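Local coordinates for uncharacterized protein (Aeromonas hydrophila J-1, PDB 6R1J) that forms the AhlC component of AHL, a tripartite alpha-pore-forming toxin, captured here in its soluble state, at residues A[44-47]-A[48-51]; A[181-184]-A[185-188]; A[85-88]-A[89-93]. The protein carries 3 engineered substitutions. One frame throughout, in Å; residues are numbered along the deposited sequence.

Contact 1: A[44-47]-A[48-51]; sequences LLPQ and VQTM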
loop_
_atom_site.group_PDB
_atom_site.type_symbol
_atom_site.label_atom_id
_atom_site.label_comp_id
_atom_site.label_asym_id
_atom_site.label_seq_id
_atom_site.Cartn_x
_atom_site.Cartn_y
_atom_site.Cartn_z
ATOM N N LEU A 44 -4.480 9.079 -28.854
ATOM C CA LEU A 44 -4.571 10.389 -28.156
ATOM C C LEU A 44 -3.163 10.963 -27.885
ATOM O O LEU A 44 -2.999 12.176 -28.140
ATOM C CB LEU A 44 -5.417 10.248 -26.887
ATOM C CG LEU A 44 -5.464 11.474 -25.966
ATOM C CD1 LEU A 44 -6.167 12.646 -26.619
ATOM C CD2 LEU A 44 -6.139 11.125 -24.637
ATOM N N LEU A 45 -2.165 10.168 -27.500
ATOM C CA LEU A 45 -0.841 10.763 -27.160
ATOM C C LEU A 45 -0.211 11.389 -28.409
ATOM O O LEU A 45 0.376 12.452 -28.286
ATOM C CB LEU A 45 0.044 9.773 -26.420
ATOM C CG LEU A 45 -0.521 9.294 -25.081
ATOM C CD1 LEU A 45 0.483 8.433 -24.363
ATOM C CD2 LEU A 45 -0.983 10.447 -24.200
ATOM N N PRO A 46 -0.319 10.822 -29.633
ATOM C CA PRO A 46 0.098 11.545 -30.845
ATOM C C PRO A 46 -0.637 12.884 -31.042
ATOM O O PRO A 46 -0.000 13.848 -31.426
ATOM C CB PRO A 46 -0.174 10.525 -31.972
ATOM C CG PRO A 46 -0.007 9.191 -31.269
ATOM C CD PRO A 46 -0.681 9.427 -29.929
ATOM N N GLN A 47 -1.943 12.967 -30.759
ATOM C CA GLN A 47 -2.714 14.222 -30.862
ATOM C C GLN A 47 -2.211 15.206 -29.801
ATOM O O GLN A 47 -2.175 16.431 -30.095
ATOM C CB GLN A 47 -4.227 14.032 -30.719
ATOM C CG GLN A 47 -4.867 13.236 -31.852
ATOM C CD GLN A 47 -6.299 12.866 -31.526
ATOM O OE1 GLN A 47 -6.673 12.672 -30.374
ATOM N NE2 GLN A 47 -7.119 12.729 -32.551
ATOM N N VAL A 48 -1.821 14.729 -28.625
ATOM C CA VAL A 48 -1.222 15.631 -27.597
ATOM C C VAL A 48 0.124 16.144 -28.134
ATOM O O VAL A 48 0.418 17.334 -27.930
ATOM C CB VAL A 48 -1.063 14.979 -26.213
ATOM C CG1 VAL A 48 -0.300 15.889 -25.269
ATOM C CG2 VAL A 48 -2.411 14.578 -25.623
ATOM N N GLN A 49 0.940 15.291 -28.746
ATOM C CA GLN A 49 2.257 15.749 -29.278
ATOM C C GLN A 49 2.023 16.775 -30.410
ATOM O O GLN A 49 2.699 17.782 -30.423
ATOM C CB GLN A 49 3.109 14.563 -29.701
ATOM C CG GLN A 49 3.566 13.716 -28.517
ATOM C CD GLN A 49 3.955 12.323 -28.925
ATOM O OE1 GLN A 49 3.327 11.739 -29.815
ATOM N NE2 GLN A 49 4.984 11.786 -28.275
ATOM N N THR A 50 1.036 16.572 -31.282
ATOM C CA THR A 50 0.675 17.528 -32.346
ATOM C C THR A 50 0.260 18.860 -31.702
ATOM O O THR A 50 0.744 19.922 -32.138
ATOM C CB THR A 50 -0.394 16.942 -33.285
ATOM O OG1 THR A 50 0.262 15.883 -33.973
ATOM C CG2 THR A 50 -0.953 17.925 -34.290
ATOM N N MET A 51 -0.564 18.813 -30.664
ATOM C CA MET A 51 -1.072 20.022 -29.996
ATOM C C MET A 51 0.105 20.816 -29.441
ATOM O O MET A 51 0.103 22.053 -29.605
ATOM C CB MET A 51 -2.042 19.694 -28.871
ATOM C CG MET A 51 -2.378 20.894 -28.059
ATOM S SD MET A 51 -2.723 20.549 -26.348
ATOM C CE MET A 51 -1.056 20.224 -25.786
HETATM O O HOH W 1 1.836 13.516 -33.370
#
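With chi1 at -68°, Thr-50 holds OG1 anti to its own carbonyl carbon and beside its backbone N, where a water can bridge the hydroxyl to the carbonyl of Pro-46 one turn earlier. This water donates to Pro-46 O at 2.7 Å and lies 2.9 Å from Thr-50 OG1. Pro-46 O also accepts the Thr-50 backbone N-H, with N and O 2.9 Å apart, so two donors share this carbonyl on an exposed face of the helix. One residue earlier, Gln-49 also sends CG back beside its backbone N, and the extended chain lies over the preceding turn: CG passes 3.4 Å from Leu-45 O, and OE1 ends 3.4 Å from Pro-46 CA. All of this sits on helix 28-70 at a proline kink. The N of Pro-46 has no hydrogen to give to the turn before, yet the four backbone bonds that follow, from Val-48 N to Leu-44 O through Met-51 N to Gln-47 O, are regular. On the buried side, Val-48 turns CG2 toward the previous turn, where it comes 3.5 Å from Leu-44 O and rests more loosely against Leu-44 CD1 at 4.3 Å. Leu-44 touches Ser-106 and Val-48 touches Thr-102 of helix 78-157, while Leu-45 packs on Ile-10 of helix 5-21 and on Leu-214 of helix 163-236.

Contact 2: A[181-184]-A[185-188]; sequences SSLE and GQVN
Ser-182 O takes the backbone N-H of Gln-186 at 2.9 Å between O and N. The same two residues are tied a second time through their side chains. Gln-186 NE2 donates to Ser-182 OG across 3.0 Å, and the hydroxyl oxygen sits almost exactly in the plane of the amide, although the bond bends to 140° at the hydrogen. Both torsion choices matter here: Ser-182 puts OG opposite its backbone N (chi1 -180°), while Gln-186 swings CG to the N side of its own residue (chi1 -70°) and stretches back along the helix. On the way, CG of Gln-186 passes 3.3 Å from Ser-182 O, so the chain lies along the carbonyl as well as reaching the hydroxyl. This is a polar i to i+4 pair on a partly exposed face of the long helix 163-236, which runs alongside helix 78-157 in an elongated helical hairpin; Ser-182 also meets His-268, a tag residue, of the second subunit. Within the turn, Val-187 CG2 comes 3.3 Å from Leu-183 O. Toward helix 78-157, Leu-183 packs on Asn-137 and Val-187 on Leu-134, while Glu-184 reaches the same helix by charge, its OE2 forming a salt bridge with Arg-142. Toward the second subunit, the amide of Gln-8 of that subunit uses both its ends, NE2 donating to Gly-185 O and OE1 accepting from Asn-188 ND2.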
loop_
_atom_site.group_PDB
_atom_site.type_symbol
_atom_site.label_atom_id
_atom_site.label_comp_id
_atom_site.label_asym_id
_atom_site.label_seq_id
_atom_site.Cartn_x
_atom_site.Cartn_y
_atom_site.Cartn_z
ATOM N N SER A 181 -8.289 -30.593 1.035
ATOM C CA SER A 181 -7.349 -30.342 -0.096
ATOM C C SER A 181 -8.002 -29.405 -1.119
ATOM O O SER A 181 -7.295 -28.553 -1.680
ATOM C CB SER A 181 -6.892 -31.612 -0.759
ATOM O OG SER A 181 -6.106 -32.382 0.137
ATOM N N SER A 182 -9.306 -29.531 -1.340
ATOM C CA SER A 182 -10.044 -28.699 -2.319
ATOM C C SER A 182 -10.103 -27.255 -1.787
ATOM O O SER A 182 -9.771 -26.331 -2.533
ATOM C CB SER A 182 -11.401 -29.274 -2.624
ATOM O OG SER A 182 -12.095 -28.472 -3.569
ATOM N N LEU A 183 -10.489 -27.072 -0.525
ATOM C CA LEU A 183 -10.605 -25.738 0.097
ATOM C C LEU A 183 -9.220 -25.080 0.189
ATOM O O LEU A 183 -9.169 -23.862 0.066
ATOM C CB LEU A 183 -11.289 -25.881 1.465
ATOM C CG LEU A 183 -12.795 -26.139 1.403
ATOM C CD1 LEU A 183 -13.327 -26.646 2.744
ATOM C CD2 LEU A 183 -13.539 -24.884 0.978
ATOM N N GLU A 184 -8.142 -25.833 0.401
ATOM C CA GLU A 184 -6.790 -25.228 0.441
ATOM C C GLU A 184 -6.488 -24.677 -0.958
ATOM O O GLU A 184 -5.958 -23.556 -1.061
ATOM C CB GLU A 184 -5.718 -26.239 0.848
ATOM C CG GLU A 184 -5.746 -26.597 2.315
ATOM C CD GLU A 184 -4.914 -27.815 2.709
ATOM O OE1 GLU A 184 -4.508 -28.608 1.827
ATOM O OE2 GLU A 184 -4.669 -27.959 3.905
ATOM N N GLY A 185 -6.841 -25.441 -1.992
ATOM C CA GLY A 185 -6.615 -25.064 -3.399
ATOM C C GLY A 185 -7.440 -23.845 -3.754
ATOM O O GLY A 185 -6.903 -22.960 -4.451
ATOM N N GLN A 186 -8.693 -23.798 -3.290
ATOM C CA GLN A 186 -9.611 -22.658 -3.528
ATOM C C GLN A 186 -9.083 -21.402 -2.821
ATOM O O GLN A 186 -9.147 -20.318 -3.429
ATOM C CB GLN A 186 -11.024 -22.985 -3.063
ATOM C CG GLN A 186 -11.688 -24.025 -3.941
ATOM C CD GLN A 186 -13.018 -24.444 -3.370
ATOM O OE1 GLN A 186 -13.858 -23.608 -3.048
ATOM N NE2 GLN A 186 -13.210 -25.752 -3.249
ATOM N N VAL A 187 -8.612 -21.528 -1.581
ATOM C CA VAL A 187 -8.064 -20.362 -0.843
ATOM C C VAL A 187 -6.808 -19.887 -1.585
ATOM O O VAL A 187 -6.718 -18.677 -1.834
ATOM C CB VAL A 187 -7.806 -20.670 0.637
ATOM C CG1 VAL A 187 -6.984 -19.577 1.318
ATOM C CG2 VAL A 187 -9.123 -20.877 1.363
ATOM N N ASN A 188 -5.925 -20.798 -1.986
ATOM C CA ASN A 188 -4.681 -20.430 -2.714
ATOM C C ASN A 188 -5.069 -19.680 -3.996
ATOM O O ASN A 188 -4.449 -18.640 -4.312
ATOM C CB ASN A 188 -3.805 -21.645 -3.029
ATOM C CG ASN A 188 -2.372 -21.247 -3.348
ATOM O OD1 ASN A 188 -1.665 -20.796 -2.460
ATOM N ND2 ASN A 188 -1.906 -21.486 -4.563
#

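Contact 3: A[85-88]-A[89-93]; sequences VDLV and QQEIA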
loop_
_atom_site.group_PDB
_atom_site.type_symbol
_atom_site.label_atom_id
_atom_site.label_comp_id
_atom_site.label_asym_id
_atom_site.label_seq_id
_atom_site.Cartn_x
_atom_site.Cartn_y
_atom_site.Cartn_z
ATOM N N VAL A 85 -4.896 42.986 -33.987
ATOM C CA VAL A 85 -5.776 42.342 -32.976
ATOM C C VAL A 85 -6.639 41.312 -33.707
ATOM O O VAL A 85 -6.676 40.136 -33.242
ATOM C CB VAL A 85 -6.602 43.370 -32.184
ATOM C CG1 VAL A 85 -7.670 42.704 -31.343
ATOM C CG2 VAL A 85 -5.710 44.249 -31.311
ATOM N N ASP A 86 -7.224 41.699 -34.847
ATOM C CA ASP A 86 -8.073 40.789 -35.657
ATOM C C ASP A 86 -7.235 39.600 -36.101
ATOM O O ASP A 86 -7.723 38.473 -35.993
ATOM C CB ASP A 86 -8.642 41.426 -36.929
ATOM C CG ASP A 86 -9.804 42.383 -36.733
ATOM O OD1 ASP A 86 -10.291 42.485 -35.590
ATOM O OD2 ASP A 86 -10.221 43.016 -37.752
ATOM N N LEU A 87 -6.056 39.839 -36.667
ATOM C CA LEU A 87 -5.198 38.740 -37.163
ATOM C C LEU A 87 -4.834 37.769 -36.001
ATOM O O LEU A 87 -4.893 36.528 -36.196
ATOM C CB LEU A 87 -3.951 39.357 -37.783
ATOM C CG LEU A 87 -2.911 38.342 -38.240
ATOM C CD1 LEU A 87 -3.417 37.594 -39.465
ATOM C CD2 LEU A 87 -1.570 39.016 -38.496
ATOM N N VAL A 88 -4.461 38.302 -34.839
ATOM C CA VAL A 88 -4.043 37.478 -33.658
ATOM C C VAL A 88 -5.279 36.696 -33.161
ATOM O O VAL A 88 -5.144 35.478 -32.973
ATOM C CB VAL A 88 -3.415 38.332 -32.538
ATOM C CG1 VAL A 88 -3.178 37.521 -31.266
ATOM C CG2 VAL A 88 -2.111 38.996 -32.980
ATOM N N GLN A 89 -6.444 37.353 -33.012
ATOM C CA GLN A 89 -7.710 36.677 -32.567
ATOM C C GLN A 89 -8.020 35.498 -33.504
ATOM O O GLN A 89 -8.400 34.420 -32.995
ATOM C CB GLN A 89 -8.869 37.664 -32.455
ATOM C CG GLN A 89 -8.810 38.498 -31.182
ATOM C CD GLN A 89 -9.925 39.514 -31.068
ATOM O OE1 GLN A 89 -10.667 39.775 -32.021
ATOM N NE2 GLN A 89 -10.030 40.136 -29.901
ATOM N N GLN A 90 -7.780 35.652 -34.812
ATOM C CA GLN A 90 -8.025 34.611 -35.849
ATOM C C GLN A 90 -7.023 33.474 -35.712
ATOM O O GLN A 90 -7.341 32.314 -36.081
ATOM C CB GLN A 90 -7.902 35.218 -37.245
ATOM C CG GLN A 90 -9.014 36.208 -37.562
ATOM C CD GLN A 90 -8.782 36.937 -38.867
ATOM O OE1 GLN A 90 -7.901 36.578 -39.653
ATOM N NE2 GLN A 90 -9.574 37.975 -39.096
ATOM N N GLU A 91 -5.819 33.791 -35.245
ATOM C CA GLU A 91 -4.759 32.778 -35.107
ATOM C C GLU A 91 -4.886 32.064 -33.756
ATOM O O GLU A 91 -4.408 30.935 -33.671
ATOM C CB GLU A 91 -3.400 33.411 -35.400
ATOM C CG GLU A 91 -3.178 33.594 -36.883
ATOM C CD GLU A 91 -1.909 34.348 -37.243
ATOM O OE1 GLU A 91 -1.105 34.642 -36.330
ATOM O OE2 GLU A 91 -1.741 34.655 -38.440
ATOM N N ILE A 92 -5.419 32.707 -32.723
ATOM C CA ILE A 92 -5.635 32.041 -31.406
ATOM C C ILE A 92 -6.754 30.989 -31.553
ATOM O O ILE A 92 -6.573 29.878 -31.084
ATOM C CB ILE A 92 -5.977 33.112 -30.356
ATOM C CG1 ILE A 92 -4.719 33.863 -29.910
ATOM C CG2 ILE A 92 -6.723 32.550 -29.149
ATOM C CD1 ILE A 92 -5.021 35.146 -29.216
ATOM N N ALA A 93 -7.854 31.331 -32.235
ATOM C CA ALA A 93 -9.097 30.515 -32.327
ATOM C C ALA A 93 -8.770 29.047 -32.536
ATOM O O ALA A 93 -9.194 28.241 -31.724
ATOM C CB ALA A 93 -10.030 31.007 -33.408
#
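Helix 78-157 lies against two other long helices of the bundle at this turn, and Val-88 and Ile-92 meet along its buried flank. The two side chains run at a slant to each other, and Val-88 CG1 comes 3.6 Å from Ile-92 CD1. Ile-92 gets there by setting CG1 on the N side of its residue (chi1 -77°) and extending, which also brings CG1 within 3.5 Å of Val-88 O. Val-88 O takes the backbone N-H of Ile-92 at 2.8 Å between O and N, the sounder of its two bonds. It also receives a weak one from Glu-91 N, whose hydrogen is shared with Leu-87 O. The backbone N-H of Glu-91 is therefore split between two carbonyls, both bonds weak and strongly bent.

On the adjoining flank, CD1 of Leu-87 lies 3.5 Å from Glu-91 OE2, a methyl-to-oxygen van der Waals contact with a carboxylate whose OE2 makes a salt bridge with Arg-61 of helix 28-70. Gln-89 runs beside Val-85 in the same direction, its NE2 3.8 Å from Val-85 CG1. On the exposed side, the extended Gln-90 side chain runs back over the Asp-86 carbonyl, with CG tight against Asp-86 O at 3.0 Å. Val-88 packs on Leu-62 of helix 28-70 and on Ile-232 of helix 163-236, and Ile-92 on Phe-58. Apolar residues three and four apart (Val-85, Val-88, Ile-92) facing the neighbouring helices, with Asp-86 and Gln-90 on the open side and Glu-91 at the edge of the interface, are the pattern of an amphipathic helix in an alpha-helical bundle.

All three contacts are partly buried turns within single helices. Contact 1, its centre about 17 Å from the chain's centre, packs on three other helices of its chain; the centres of contacts 2 and 3 lie about 35 Å out, on opposite sides. Contacts 1 and 3 are on helices 28-70 and 78-157, with nearest atoms about 10 Å apart. Contact 2, on helix 163-236, differs in chemistry: it has no fully exposed residue, pairs polar side chains directly, and touches a second subunit, whereas no other chain of the assembly reaches contacts 1 and 3. Contact 1 alone has a proline kink; contacts 2 and 3 each send a glutamate to an arginine on another helix.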